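Local atomic coordinates of mitogen (Streptococcus dysgalactiae, PDB entry 2J4X), a protein that binds zinc and probably acts as a secreted bacterial superantigen toxin of the staphylococcal and streptococcal family. Residues A[102-107]-A[130-135]; A[20-25]-A[71-76]; A[95-100]-A[134-139]; A[107-112]-A[197-202]. One frame throughout, in Å; residues are numbered along the deposited sequence.

Overall arrangement
The four contacts illustrate how a two-domain superantigen is held together by different chemistry in different places. Interaction 2 pairs strands within the OB-fold domain and is partly buried, its backbone ladder edged by charged and amide side chains. Interactions 1 and 4 meet on strand 104-114 of the beta-grasp sheet, sharing Ser107: the first is a surface contact rich in polar bonds and waters, the second, partly buried, joins an apolar face to a zinc site. Interaction 3 is the buried one, joining the two domains by apolar contacts and one bridging water, without a direct hydrogen bond. Its centre lies about 8 Å from that of interaction 2 and about 10 Å from that of interaction 1, whereas interactions 2 and 4 do not touch.

Interaction 1 (A[102-107]-A[130-135]); sequences REKLDS and FQNKFV
Arg102 reaches the carbonyl of Phe134 side-on, giving two N-H groups to one oxygen: NH2 to Phe134 O at 2.6 Å and NE to the same O at 3.0 Å. The oxygen lies at the edge of the guanidinium, near its plane, and the Asn132 amide covers one face with the two planes 31° apart. A weak, long ion pair with Asp73 engages NH1. Between the backbones, Ser107 N bonds Phe130 O and Phe130 N bonds Ser107 O, both at 2.8 Å, and Leu105 N reaches Gln131 O at 2.8 Å. The register slips by one residue between Lys104 and Ser107, a beta bulge where strand 104-114 pairs antiparallel with edge strand 126-132 of the beta-grasp sheet. One water gives its protons to Leu105 O and Asn132 O and accepts from Ser107 OG; another accepts from Glu103 N and Phe134 N. Lys133 N bonds Glu103 O at 3.1 Å, while the Glu103 carboxylate and Lys133 NZ form only a long salt bridge, 3.8 Å from OE2.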
loop_
_atom_site.group_PDB
_atom_site.type_symbol
_atom_site.label_atom_id
_atom_site.label_comp_id
_atom_site.label_asym_id
_atom_site.label_seq_id
_atom_site.Cartn_x
_atom_site.Cartn_y
_atom_site.Cartn_z
ATOM N N ARG A 102 -16.060 4.518 -6.205
ATOM C CA ARG A 102 -16.162 3.239 -5.538
ATOM C C ARG A 102 -17.324 2.338 -5.950
ATOM O O ARG A 102 -18.474 2.562 -5.584
ATOM C CB ARG A 102 -16.165 3.465 -4.022
ATOM C CG ARG A 102 -14.907 2.955 -3.332
ATOM C CD ARG A 102 -13.612 3.331 -4.077
ATOM N NE ARG A 102 -12.578 2.288 -3.960
ATOM C CZ ARG A 102 -11.934 1.969 -2.833
ATOM N NH1 ARG A 102 -12.213 2.620 -1.712
ATOM N NH2 ARG A 102 -11.016 0.996 -2.816
ATOM N N GLU A 103 -16.990 1.324 -6.740
ATOM C CA GLU A 103 -17.936 0.309 -7.182
ATOM C C GLU A 103 -17.537 -0.870 -6.286
ATOM O O GLU A 103 -16.350 -1.051 -6.009
ATOM C CB GLU A 103 -17.694 -0.043 -8.649
ATOM C CG GLU A 103 -18.424 -1.296 -9.092
ATOM C CD GLU A 103 -17.846 -1.917 -10.357
ATOM O OE1 GLU A 103 -17.944 -1.289 -11.437
ATOM O OE2 GLU A 103 -17.292 -3.038 -10.266
ATOM N N LYS A 104 -18.502 -1.654 -5.811
ATOM C CA LYS A 104 -18.173 -2.774 -4.935
ATOM C C LYS A 104 -17.846 -4.008 -5.720
ATOM O O LYS A 104 -18.341 -4.208 -6.830
ATOM C CB LYS A 104 -19.314 -3.059 -3.960
ATOM C CG LYS A 104 -19.542 -1.896 -3.015
ATOM C CD LYS A 104 -20.688 -2.116 -2.041
ATOM C CE LYS A 104 -21.015 -0.805 -1.342
ATOM N NZ LYS A 104 -19.762 -0.188 -0.800
ATOM N N LEU A 105 -16.994 -4.834 -5.130
ATOM C CA LEU A 105 -16.545 -6.069 -5.759
ATOM C C LEU A 105 -15.824 -6.942 -4.725
ATOM O O LEU A 105 -14.853 -6.522 -4.102
ATOM C CB LEU A 105 -15.589 -5.748 -6.924
ATOM C CG LEU A 105 -15.079 -6.914 -7.773
ATOM C CD1 LEU A 105 -16.193 -7.355 -8.707
ATOM C CD2 LEU A 105 -13.840 -6.511 -8.557
ATOM N N ASP A 106 -16.296 -8.162 -4.535
ATOM C CA ASP A 106 -15.647 -9.031 -3.585
ATOM C C ASP A 106 -14.537 -9.807 -4.263
ATOM O O ASP A 106 -14.788 -10.593 -5.175
ATOM C CB ASP A 106 -16.656 -9.987 -2.973
ATOM C CG ASP A 106 -17.644 -9.275 -2.080
ATOM O OD1 ASP A 106 -17.200 -8.424 -1.264
ATOM O OD2 ASP A 106 -18.862 -9.570 -2.188
ATOM N N SER A 107 -13.306 -9.561 -3.827
ATOM C CA SER A 107 -12.157 -10.257 -4.380
ATOM C C SER A 107 -11.347 -10.856 -3.261
ATOM O O SER A 107 -11.129 -10.213 -2.228
ATOM C CB SER A 107 -11.242 -9.307 -5.144
ATOM O OG SER A 107 -11.884 -8.763 -6.269
ATOM N N PHE A 130 -10.326 -7.913 -0.828
ATOM C CA PHE A 130 -10.727 -6.549 -1.240
ATOM C C PHE A 130 -12.238 -6.519 -1.536
ATOM O O PHE A 130 -12.819 -7.509 -1.983
ATOM C CB PHE A 130 -9.982 -6.097 -2.499
ATOM C CG PHE A 130 -8.497 -6.181 -2.383
ATOM C CD1 PHE A 130 -7.825 -7.345 -2.734
ATOM C CD2 PHE A 130 -7.762 -5.104 -1.914
ATOM C CE1 PHE A 130 -6.431 -7.435 -2.622
ATOM C CE2 PHE A 130 -6.373 -5.189 -1.801
ATOM C CZ PHE A 130 -5.715 -6.357 -2.157
ATOM N N GLN A 131 -12.867 -5.380 -1.287
ATOM C CA GLN A 131 -14.288 -5.275 -1.545
ATOM C C GLN A 131 -14.691 -4.172 -2.534
ATOM O O GLN A 131 -15.892 -3.891 -2.690
ATOM C CB GLN A 131 -15.048 -5.113 -0.232
ATOM C CG GLN A 131 -14.646 -3.924 0.562
ATOM C CD GLN A 131 -15.231 -3.959 1.947
ATOM O OE1 GLN A 131 -16.413 -3.657 2.150
ATOM N NE2 GLN A 131 -14.407 -4.344 2.919
ATOM N N ASN A 132 -13.690 -3.567 -3.197
ATOM C CA ASN A 132 -13.887 -2.530 -4.225
ATOM C C ASN A 132 -13.148 -2.935 -5.489
ATOM O O ASN A 132 -12.079 -3.552 -5.424
ATOM C CB ASN A 132 -13.375 -1.185 -3.746
ATOM C CG ASN A 132 -14.265 -0.591 -2.704
ATOM O OD1 ASN A 132 -15.449 -0.372 -2.966
ATOM N ND2 ASN A 132 -13.726 -0.336 -1.507
ATOM N N LYS A 133 -13.724 -2.595 -6.638
ATOM C CA LYS A 133 -13.140 -2.940 -7.930
ATOM C C LYS A 133 -11.825 -2.205 -8.110
ATOM O O LYS A 133 -10.892 -2.698 -8.759
ATOM C CB LYS A 133 -14.101 -2.546 -9.045
ATOM C CG LYS A 133 -13.621 -2.895 -10.438
ATOM C CD LYS A 133 -14.673 -2.539 -11.466
ATOM C CE LYS A 133 -14.516 -3.430 -12.663
ATOM N NZ LYS A 133 -14.638 -4.857 -12.244
ATOM N N PHE A 134 -11.775 -1.008 -7.526
ATOM C CA PHE A 134 -10.598 -0.154 -7.590
ATOM C C PHE A 134 -9.984 0.030 -6.221
ATOM O O PHE A 134 -10.652 0.441 -5.288
ATOM C CB PHE A 134 -10.956 1.213 -8.229
ATOM C CG PHE A 134 -11.280 1.110 -9.709
ATOM C CD1 PHE A 134 -12.604 1.007 -10.148
ATOM C CD2 PHE A 134 -10.249 0.953 -10.652
ATOM C CE1 PHE A 134 -12.893 0.733 -11.506
ATOM C CE2 PHE A 134 -10.533 0.680 -12.001
ATOM C CZ PHE A 134 -11.855 0.567 -12.423
ATOM N N VAL A 135 -8.712 -0.340 -6.102
ATOM C CA VAL A 135 -7.977 -0.177 -4.850
ATOM C C VAL A 135 -6.623 0.432 -5.212
ATOM O O VAL A 135 -6.048 0.113 -6.257
ATOM C CB VAL A 135 -7.751 -1.546 -4.068
ATOM C CG1 VAL A 135 -9.061 -2.325 -3.967
ATOM C CG2 VAL A 135 -6.656 -2.371 -4.714
HETATM O O HOH W 1 -14.153 0.972 -6.924
HETATM O O HOH W 2 -12.190 -6.237 -5.055
#

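Interaction 2 (A[20-25]-A[71-76]); sequences NKTNMK and EVDIYA
Asn20 turns its amide against the Tyr75 ring at 57° between planes, OD1 coming in at the ring edge 3.1 Å from CD1. Both residues lie on one face as a non-hydrogen-bonded pair, and CG anti to the backbone N (chi1 178°) brings the Asn20 amide alongside the CD1-CE1 edge of the ring. A water lies within hydrogen-bonding distance of Asn20 OD1 and Ile74 O. Further along, the Asp73 carboxylate bends back over the corner at Thr22 and Asn23: OD1 takes the Asn23 N-H at 2.9 Å, met almost end-on, and is also bonded by the Thr99 hydroxyl. Lys25 slants across Glu71, its CE 3.4 Å from Glu71 CG, yet the salt bridge from NZ to Glu71 OE2 is long at 3.6 Å. On the other face Met24 CB packs against Ile74 CD1 at 4.2 Å. Backbone pairs Lys21-Ile74 and Met24-Val72 each exchange two hydrogen bonds. The one-residue shift between them, a beta bulge, lets strands 18-21 and 24-30 pair antiparallel with strand 71-84 in the curled, barrel-forming sheet of the OB-fold domain.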
loop_
_atom_site.group_PDB
_atom_site.type_symbol
_atom_site.label_atom_id
_atom_site.label_comp_id
_atom_site.label_asym_id
_atom_site.label_seq_id
_atom_site.Cartn_x
_atom_site.Cartn_y
_atom_site.Cartn_z
ATOM N N ASN A 20 -7.727 4.211 7.124
ATOM C CA ASN A 20 -8.593 3.433 6.246
ATOM C C ASN A 20 -10.008 3.972 6.500
ATOM O O ASN A 20 -10.775 3.430 7.302
ATOM C CB ASN A 20 -8.452 1.933 6.591
ATOM C CG ASN A 20 -9.360 1.030 5.768
ATOM O OD1 ASN A 20 -9.641 1.303 4.607
ATOM N ND2 ASN A 20 -9.806 -0.069 6.370
ATOM N N LYS A 21 -10.342 5.065 5.822
ATOM C CA LYS A 21 -11.641 5.688 6.022
ATOM C C LYS A 21 -12.382 5.928 4.723
ATOM O O LYS A 21 -11.785 5.978 3.662
ATOM C CB LYS A 21 -11.444 7.002 6.789
ATOM C CG LYS A 21 -10.468 6.862 7.952
ATOM C CD LYS A 21 -10.425 8.077 8.820
ATOM C CE LYS A 21 -11.570 8.066 9.791
ATOM N NZ LYS A 21 -11.424 6.964 10.781
ATOM N N THR A 22 -13.695 6.059 4.811
ATOM C CA THR A 22 -14.502 6.295 3.624
ATOM C C THR A 22 -15.295 7.593 3.768
ATOM O O THR A 22 -15.458 8.102 4.880
ATOM C CB THR A 22 -15.478 5.122 3.376
ATOM O OG1 THR A 22 -16.548 5.159 4.328
ATOM C CG2 THR A 22 -14.739 3.797 3.520
ATOM N N ASN A 23 -15.771 8.139 2.647
ATOM C CA ASN A 23 -16.558 9.371 2.670
ATOM C C ASN A 23 -15.932 10.497 3.472
ATOM O O ASN A 23 -16.578 11.066 4.352
ATOM C CB ASN A 23 -17.936 9.085 3.232
ATOM C CG ASN A 23 -18.684 8.111 2.398
ATOM O OD1 ASN A 23 -19.257 8.478 1.379
ATOM N ND2 ASN A 23 -18.668 6.843 2.799
ATOM N N MET A 24 -14.677 10.812 3.167
ATOM C CA MET A 24 -13.967 11.889 3.841
ATOM C C MET A 24 -13.912 13.055 2.865
ATOM O O MET A 24 -13.308 12.957 1.796
ATOM C CB MET A 24 -12.552 11.447 4.235
ATOM C CG MET A 24 -12.484 10.248 5.181
ATOM S SD MET A 24 -13.177 10.543 6.825
ATOM C CE MET A 24 -11.903 11.551 7.509
ATOM N N LYS A 25 -14.571 14.143 3.252
ATOM C CA LYS A 25 -14.660 15.372 2.467
ATOM C C LYS A 25 -13.386 16.194 2.624
ATOM O O LYS A 25 -12.972 16.475 3.748
ATOM C CB LYS A 25 -15.872 16.178 2.951
ATOM C CG LYS A 25 -16.226 17.399 2.122
ATOM C CD LYS A 25 -17.729 17.602 2.113
ATOM C CE LYS A 25 -18.409 16.340 1.582
ATOM N NZ LYS A 25 -19.856 16.512 1.269
ATOM N N GLU A 71 -15.798 14.284 -1.682
ATOM C CA GLU A 71 -15.628 13.155 -0.777
ATOM C C GLU A 71 -14.594 12.176 -1.334
ATOM O O GLU A 71 -14.613 11.829 -2.514
ATOM C CB GLU A 71 -16.945 12.424 -0.553
ATOM C CG GLU A 71 -17.975 13.254 0.105
ATOM C CD GLU A 71 -18.926 12.413 0.920
ATOM O OE1 GLU A 71 -19.093 11.216 0.575
ATOM O OE2 GLU A 71 -19.511 12.952 1.898
ATOM N N VAL A 72 -13.707 11.727 -0.456
ATOM C CA VAL A 72 -12.639 10.809 -0.822
ATOM C C VAL A 72 -12.494 9.641 0.177
ATOM O O VAL A 72 -12.673 9.823 1.392
ATOM C CB VAL A 72 -11.290 11.615 -0.931
ATOM C CG1 VAL A 72 -10.089 10.688 -1.047
ATOM C CG2 VAL A 72 -11.345 12.521 -2.155
ATOM N N ASP A 73 -12.213 8.440 -0.341
ATOM C CA ASP A 73 -11.968 7.262 0.509
ATOM C C ASP A 73 -10.449 7.220 0.647
ATOM O O ASP A 73 -9.712 7.431 -0.322
ATOM C CB ASP A 73 -12.446 5.963 -0.143
ATOM C CG ASP A 73 -13.957 5.822 -0.144
ATOM O OD1 ASP A 73 -14.635 6.691 0.450
ATOM O OD2 ASP A 73 -14.462 4.839 -0.737
ATOM N N ILE A 74 -9.983 6.944 1.850
ATOM C CA ILE A 74 -8.554 6.935 2.100
ATOM C C ILE A 74 -8.014 5.641 2.666
ATOM O O ILE A 74 -8.581 5.089 3.586
ATOM C CB ILE A 74 -8.180 8.041 3.111
ATOM C CG1 ILE A 74 -8.799 9.369 2.684
ATOM C CG2 ILE A 74 -6.659 8.165 3.240
ATOM C CD1 ILE A 74 -8.532 10.471 3.662
ATOM N N TYR A 75 -6.931 5.152 2.082
ATOM C CA TYR A 75 -6.235 3.985 2.581
ATOM C C TYR A 75 -4.780 4.369 2.373
ATOM O O TYR A 75 -4.260 4.282 1.269
ATOM C CB TYR A 75 -6.542 2.718 1.796
ATOM C CG TYR A 75 -6.018 1.516 2.546
ATOM C CD1 TYR A 75 -6.870 0.692 3.256
ATOM C CD2 TYR A 75 -4.644 1.284 2.660
ATOM C CE1 TYR A 75 -6.373 -0.328 4.078
ATOM C CE2 TYR A 75 -4.136 0.270 3.471
ATOM C CZ TYR A 75 -5.009 -0.527 4.183
ATOM O OH TYR A 75 -4.523 -1.500 5.022
ATOM N N ALA A 76 -4.125 4.831 3.429
ATOM C CA ALA A 76 -2.742 5.238 3.315
ATOM C C ALA A 76 -1.964 4.963 4.580
ATOM O O ALA A 76 -2.504 5.019 5.675
ATOM C CB ALA A 76 -2.671 6.705 2.984
HETATM O O HOH W 3 -10.691 3.021 2.633
#

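Interaction 3 (A[95-100]-A[134-139]); sequences GLIKTS and FVTFQE
Ile97 points its CD1 methyl at the backbone of strand 134-136, 3.4 Å from Phe134 O and 3.9 Å from Val135 CA. Its CG1 lies anti to the carbonyl carbon (chi1 -67°) and the chain is extended beyond, which carries CD1 to that strand while CG1 meets Thr136 CG2 at 3.9 Å. The threonine divides its two branches: chi1 of 52° sets OG1 between the backbone N and the carbonyl carbon, where it accepts from Glu139 N at 3.2 Å as the N-cap of the helix, and places the CG2 methyl 4.0 Å from Gly95 C. The long arm of Gln138 carries its amide up to Gly95, where one water accepts from both Gly95 N and Gln138 NE2; NE2 also binds Asp93 O, and OE1 takes the Leu77 N-H. Strand 87-98 of the OB-fold sheet thus lies against strand 134-136 and the first turn of helix 137-150, with Thr193 of strand 193-195 touching both Ile97 and Thr136.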
loop_
_atom_site.group_PDB
_atom_site.type_symbol
_atom_site.label_atom_id
_atom_site.label_comp_id
_atom_site.label_asym_id
_atom_site.label_seq_id
_atom_site.Cartn_x
_atom_site.Cartn_y
_atom_site.Cartn_z
ATOM N N GLY A 95 -3.255 7.551 -1.306
ATOM C CA GLY A 95 -4.246 6.683 -0.679
ATOM C C GLY A 95 -5.676 7.083 -1.020
ATOM O O GLY A 95 -6.638 6.510 -0.511
ATOM N N LEU A 96 -5.822 8.034 -1.943
ATOM C CA LEU A 96 -7.135 8.577 -2.303
ATOM C C LEU A 96 -7.831 8.034 -3.527
ATOM O O LEU A 96 -7.232 7.889 -4.570
ATOM C CB LEU A 96 -7.044 10.108 -2.454
ATOM C CG LEU A 96 -6.163 10.862 -1.450
ATOM C CD1 LEU A 96 -6.316 12.352 -1.661
ATOM C CD2 LEU A 96 -6.541 10.484 -0.030
ATOM N N ILE A 97 -9.114 7.739 -3.359
ATOM C CA ILE A 97 -9.977 7.285 -4.428
ATOM C C ILE A 97 -11.278 8.034 -4.166
ATOM O O ILE A 97 -11.807 8.009 -3.050
ATOM C CB ILE A 97 -10.280 5.771 -4.379
ATOM C CG1 ILE A 97 -9.012 4.960 -4.644
ATOM C CG2 ILE A 97 -11.318 5.424 -5.436
ATOM C CD1 ILE A 97 -9.249 3.480 -4.778
ATOM N N LYS A 98 -11.795 8.731 -5.167
ATOM C CA LYS A 98 -13.052 9.438 -4.949
ATOM C C LYS A 98 -14.147 8.478 -4.472
ATOM O O LYS A 98 -14.301 7.371 -4.998
ATOM C CB LYS A 98 -13.503 10.146 -6.232
ATOM C CG LYS A 98 -12.841 11.502 -6.455
ATOM C CD LYS A 98 -13.318 12.122 -7.760
ATOM C CE LYS A 98 -12.664 13.461 -8.031
ATOM N NZ LYS A 98 -11.188 13.356 -8.084
ATOM N N THR A 99 -14.902 8.902 -3.466
ATOM C CA THR A 99 -15.991 8.088 -2.944
ATOM C C THR A 99 -17.028 7.722 -4.035
ATOM O O THR A 99 -17.752 6.724 -3.924
ATOM C CB THR A 99 -16.666 8.805 -1.768
ATOM O OG1 THR A 99 -15.737 8.881 -0.681
ATOM C CG2 THR A 99 -17.890 8.056 -1.309
ATOM N N SER A 100 -17.090 8.530 -5.090
ATOM C CA SER A 100 -18.003 8.274 -6.205
ATOM C C SER A 100 -17.366 7.282 -7.215
ATOM O O SER A 100 -18.043 6.781 -8.119
ATOM C CB SER A 100 -18.345 9.592 -6.892
ATOM N N PHE A 134 -11.775 -1.008 -7.526
ATOM C CA PHE A 134 -10.598 -0.154 -7.590
ATOM C C PHE A 134 -9.984 0.030 -6.221
ATOM O O PHE A 134 -10.652 0.441 -5.288
ATOM C CB PHE A 134 -10.956 1.213 -8.229
ATOM C CG PHE A 134 -11.280 1.110 -9.709
ATOM C CD1 PHE A 134 -12.604 1.007 -10.148
ATOM C CD2 PHE A 134 -10.249 0.953 -10.652
ATOM C CE1 PHE A 134 -12.893 0.733 -11.506
ATOM C CE2 PHE A 134 -10.533 0.680 -12.001
ATOM C CZ PHE A 134 -11.855 0.567 -12.423
ATOM N N VAL A 135 -8.712 -0.340 -6.102
ATOM C CA VAL A 135 -7.977 -0.177 -4.850
ATOM C C VAL A 135 -6.623 0.432 -5.212
ATOM O O VAL A 135 -6.048 0.113 -6.257
ATOM C CB VAL A 135 -7.751 -1.546 -4.068
ATOM C CG1 VAL A 135 -9.061 -2.325 -3.967
ATOM C CG2 VAL A 135 -6.656 -2.371 -4.714
ATOM N N THR A 136 -6.122 1.323 -4.368
ATOM C CA THR A 136 -4.832 1.925 -4.641
ATOM C C THR A 136 -3.752 0.845 -4.597
ATOM O O THR A 136 -3.905 -0.160 -3.899
ATOM C CB THR A 136 -4.452 2.994 -3.585
ATOM O OG1 THR A 136 -4.568 2.439 -2.261
ATOM C CG2 THR A 136 -5.323 4.211 -3.735
ATOM N N PHE A 137 -2.677 1.049 -5.358
ATOM C CA PHE A 137 -1.540 0.143 -5.339
ATOM C C PHE A 137 -0.915 0.229 -3.926
ATOM O O PHE A 137 -0.429 -0.772 -3.391
ATOM C CB PHE A 137 -0.511 0.564 -6.392
ATOM C CG PHE A 137 0.825 -0.123 -6.241
ATOM C CD1 PHE A 137 0.976 -1.463 -6.569
ATOM C CD2 PHE A 137 1.924 0.563 -5.713
ATOM C CE1 PHE A 137 2.189 -2.102 -6.372
ATOM C CE2 PHE A 137 3.145 -0.083 -5.512
ATOM C CZ PHE A 137 3.266 -1.410 -5.843
ATOM N N GLN A 138 -0.930 1.425 -3.322
ATOM C CA GLN A 138 -0.377 1.607 -1.991
ATOM C C GLN A 138 -1.012 0.648 -0.992
ATOM O O GLN A 138 -0.297 0.080 -0.146
ATOM C CB GLN A 138 -0.576 3.032 -1.490
ATOM C CG GLN A 138 -0.152 3.147 -0.027
ATOM C CD GLN A 138 -0.256 4.548 0.536
ATOM O OE1 GLN A 138 0.179 4.803 1.656
ATOM N NE2 GLN A 138 -0.825 5.463 -0.239
ATOM N N GLU A 139 -2.338 0.472 -1.082
ATOM C CA GLU A 139 -3.065 -0.428 -0.188
ATOM C C GLU A 139 -2.604 -1.877 -0.350
ATOM O O GLU A 139 -2.329 -2.556 0.640
ATOM C CB GLU A 139 -4.572 -0.375 -0.429
ATOM C CG GLU A 139 -5.322 -1.379 0.475
ATOM C CD GLU A 139 -6.818 -1.422 0.260
ATOM O OE1 GLU A 139 -7.413 -0.407 -0.143
ATOM O OE2 GLU A 139 -7.407 -2.477 0.524
HETATM O O HOH W 4 -1.391 6.122 -2.915
#

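Interaction 4 (A[107-112]-A[197-202]); sequences STIYMN and SKVSHF. With ZN (zinc ion), chain B.
The zinc site of this mitogen sits at the edge of this contact, where His201 binds the metal through NE2 at 2.1 Å; His171 and Asp203 supply the other two protein ligands. The imidazole is held from its far side as well: ND1 donates to Ser200 OG at 3.1 Å, nearly in the ring plane, so that both ring nitrogens are engaged and rotation of the ring is restrained. The end of the Asn112 side chain lies beside the CD2 side of the His201 ring, with the amide and ring planes 45° apart. Next to the metal site, two neighbouring inner strands of the beta-grasp sheet, 104-114 and 199-206, run parallel. Phe202 N bonds Tyr110 O and Asn112 N bonds Phe202 O, both at 2.8 Å. Ser200 and His201 form a classic beta bulge opposite His171, and beside it a water accepts from Tyr110 N and donates to Ser200 O. On the inner face the Ile109 CG2 methyl sits over the centre of the Phe202 ring, 3.6 Å from its centroid and 10° off the normal, a CH-pi contact. The same methyl touches Val199 CG1 at 4.0 Å, while Ile140 of helix 137-150 packs against Phe202.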
loop_
_atom_site.group_PDB
_atom_site.type_symbol
_atom_site.label_atom_id
_atom_site.label_comp_id
_atom_site.label_asym_id
_atom_site.label_seq_id
_atom_site.Cartn_x
_atom_site.Cartn_y
_atom_site.Cartn_z
ATOM N N SER A 107 -13.306 -9.561 -3.827
ATOM C CA SER A 107 -12.157 -10.257 -4.380
ATOM C C SER A 107 -11.347 -10.856 -3.261
ATOM O O SER A 107 -11.129 -10.213 -2.228
ATOM C CB SER A 107 -11.242 -9.307 -5.144
ATOM O OG SER A 107 -11.884 -8.763 -6.269
ATOM N N THR A 108 -10.922 -12.100 -3.457
ATOM C CA THR A 108 -10.060 -12.769 -2.494
ATOM C C THR A 108 -8.902 -13.174 -3.377
ATOM O O THR A 108 -8.978 -14.168 -4.104
ATOM C CB THR A 108 -10.706 -14.020 -1.862
ATOM O OG1 THR A 108 -11.657 -13.615 -0.871
ATOM C CG2 THR A 108 -9.661 -14.890 -1.199
ATOM N N ILE A 109 -7.843 -12.367 -3.341
ATOM C CA ILE A 109 -6.665 -12.626 -4.156
ATOM C C ILE A 109 -5.588 -13.380 -3.385
ATOM O O ILE A 109 -5.245 -13.020 -2.258
ATOM C CB ILE A 109 -6.100 -11.290 -4.727
ATOM C CG1 ILE A 109 -7.183 -10.591 -5.563
ATOM C CG2 ILE A 109 -4.906 -11.559 -5.641
ATOM C CD1 ILE A 109 -7.585 -11.374 -6.791
ATOM N N TYR A 110 -5.085 -14.448 -4.003
ATOM C CA TYR A 110 -4.042 -15.274 -3.412
ATOM C C TYR A 110 -2.645 -14.701 -3.617
ATOM O O TYR A 110 -2.328 -14.077 -4.639
ATOM C CB TYR A 110 -4.117 -16.734 -3.928
ATOM C CG TYR A 110 -5.102 -17.553 -3.129
ATOM C CD1 TYR A 110 -6.476 -17.392 -3.320
ATOM C CD2 TYR A 110 -4.675 -18.331 -2.050
ATOM C CE1 TYR A 110 -7.412 -17.966 -2.436
ATOM C CE2 TYR A 110 -5.588 -18.909 -1.160
ATOM C CZ TYR A 110 -6.962 -18.717 -1.351
ATOM O OH TYR A 110 -7.888 -19.209 -0.438
ATOM N N MET A 111 -1.830 -14.913 -2.592
ATOM C CA MET A 111 -0.454 -14.463 -2.549
ATOM C C MET A 111 0.376 -15.752 -2.618
ATOM O O MET A 111 0.272 -16.614 -1.748
ATOM C CB MET A 111 -0.239 -13.717 -1.222
ATOM C CG MET A 111 0.970 -12.811 -1.113
ATOM S SD MET A 111 0.797 -11.799 0.396
ATOM C CE MET A 111 1.748 -12.748 1.528
ATOM N N ASN A 112 1.155 -15.900 -3.685
ATOM C CA ASN A 112 2.021 -17.067 -3.869
ATOM C C ASN A 112 3.402 -16.646 -3.437
ATOM O O ASN A 112 3.961 -15.699 -4.005
ATOM C CB ASN A 112 2.100 -17.467 -5.336
ATOM C CG ASN A 112 0.765 -17.848 -5.904
ATOM O OD1 ASN A 112 0.478 -17.571 -7.076
ATOM N ND2 ASN A 112 -0.065 -18.498 -5.086
ATOM N N SER A 197 -10.543 -6.424 -10.841
ATOM C CA SER A 197 -11.170 -7.412 -11.730
ATOM C C SER A 197 -10.205 -7.973 -12.772
ATOM O O SER A 197 -10.431 -9.065 -13.290
ATOM C CB SER A 197 -12.422 -6.836 -12.429
ATOM O OG SER A 197 -12.108 -5.774 -13.318
ATOM N N LYS A 198 -9.123 -7.248 -13.064
ATOM C CA LYS A 198 -8.141 -7.716 -14.042
ATOM C C LYS A 198 -6.957 -8.458 -13.398
ATOM O O LYS A 198 -6.074 -8.969 -14.089
ATOM C CB LYS A 198 -7.640 -6.532 -14.853
ATOM C CG LYS A 198 -8.747 -5.791 -15.553
ATOM C CD LYS A 198 -8.194 -4.546 -16.181
ATOM C CE LYS A 198 -9.294 -3.570 -16.556
ATOM N NZ LYS A 198 -8.741 -2.207 -16.871
ATOM N N VAL A 199 -6.966 -8.526 -12.067
ATOM C CA VAL A 199 -5.917 -9.180 -11.292
ATOM C C VAL A 199 -6.210 -10.656 -11.073
ATOM O O VAL A 199 -7.298 -11.031 -10.630
ATOM C CB VAL A 199 -5.741 -8.501 -9.883
ATOM C CG1 VAL A 199 -4.845 -9.349 -8.997
ATOM C CG2 VAL A 199 -5.133 -7.102 -10.039
ATOM N N SER A 200 -5.238 -11.504 -11.380
ATOM C CA SER A 200 -5.437 -12.913 -11.148
ATOM C C SER A 200 -4.920 -13.243 -9.747
ATOM O O SER A 200 -5.682 -13.712 -8.899
ATOM C CB SER A 200 -4.702 -13.741 -12.186
ATOM O OG SER A 200 -4.885 -15.120 -11.902
ATOM N N HIS A 201 -3.641 -12.981 -9.490
ATOM C CA HIS A 201 -3.068 -13.272 -8.176
ATOM C C HIS A 201 -1.843 -12.425 -7.907
ATOM O O HIS A 201 -1.450 -11.624 -8.752
ATOM C CB HIS A 201 -2.657 -14.737 -8.085
ATOM C CG HIS A 201 -1.733 -15.171 -9.179
ATOM N ND1 HIS A 201 -2.172 -15.458 -10.455
ATOM C CD2 HIS A 201 -0.393 -15.358 -9.194
ATOM C CE1 HIS A 201 -1.144 -15.806 -11.208
ATOM N NE2 HIS A 201 -0.052 -15.756 -10.467
ATOM N N PHE A 202 -1.250 -12.603 -6.723
ATOM C CA PHE A 202 -0.035 -11.874 -6.346
ATOM C C PHE A 202 1.101 -12.883 -6.218
ATOM O O PHE A 202 0.895 -13.966 -5.673
ATOM C CB PHE A 202 -0.207 -11.151 -5.000
ATOM C CG PHE A 202 -1.283 -10.105 -5.001
ATOM C CD1 PHE A 202 -2.074 -9.911 -3.870
ATOM C CD2 PHE A 202 -1.524 -9.330 -6.138
ATOM C CE1 PHE A 202 -3.100 -8.962 -3.868
ATOM C CE2 PHE A 202 -2.542 -8.381 -6.151
ATOM C CZ PHE A 202 -3.335 -8.197 -5.011
HETATM ZN ZN ZN B . 1.826 -15.687 -11.415
HETATM O O HOH W 5 -6.223 -15.453 -6.797
#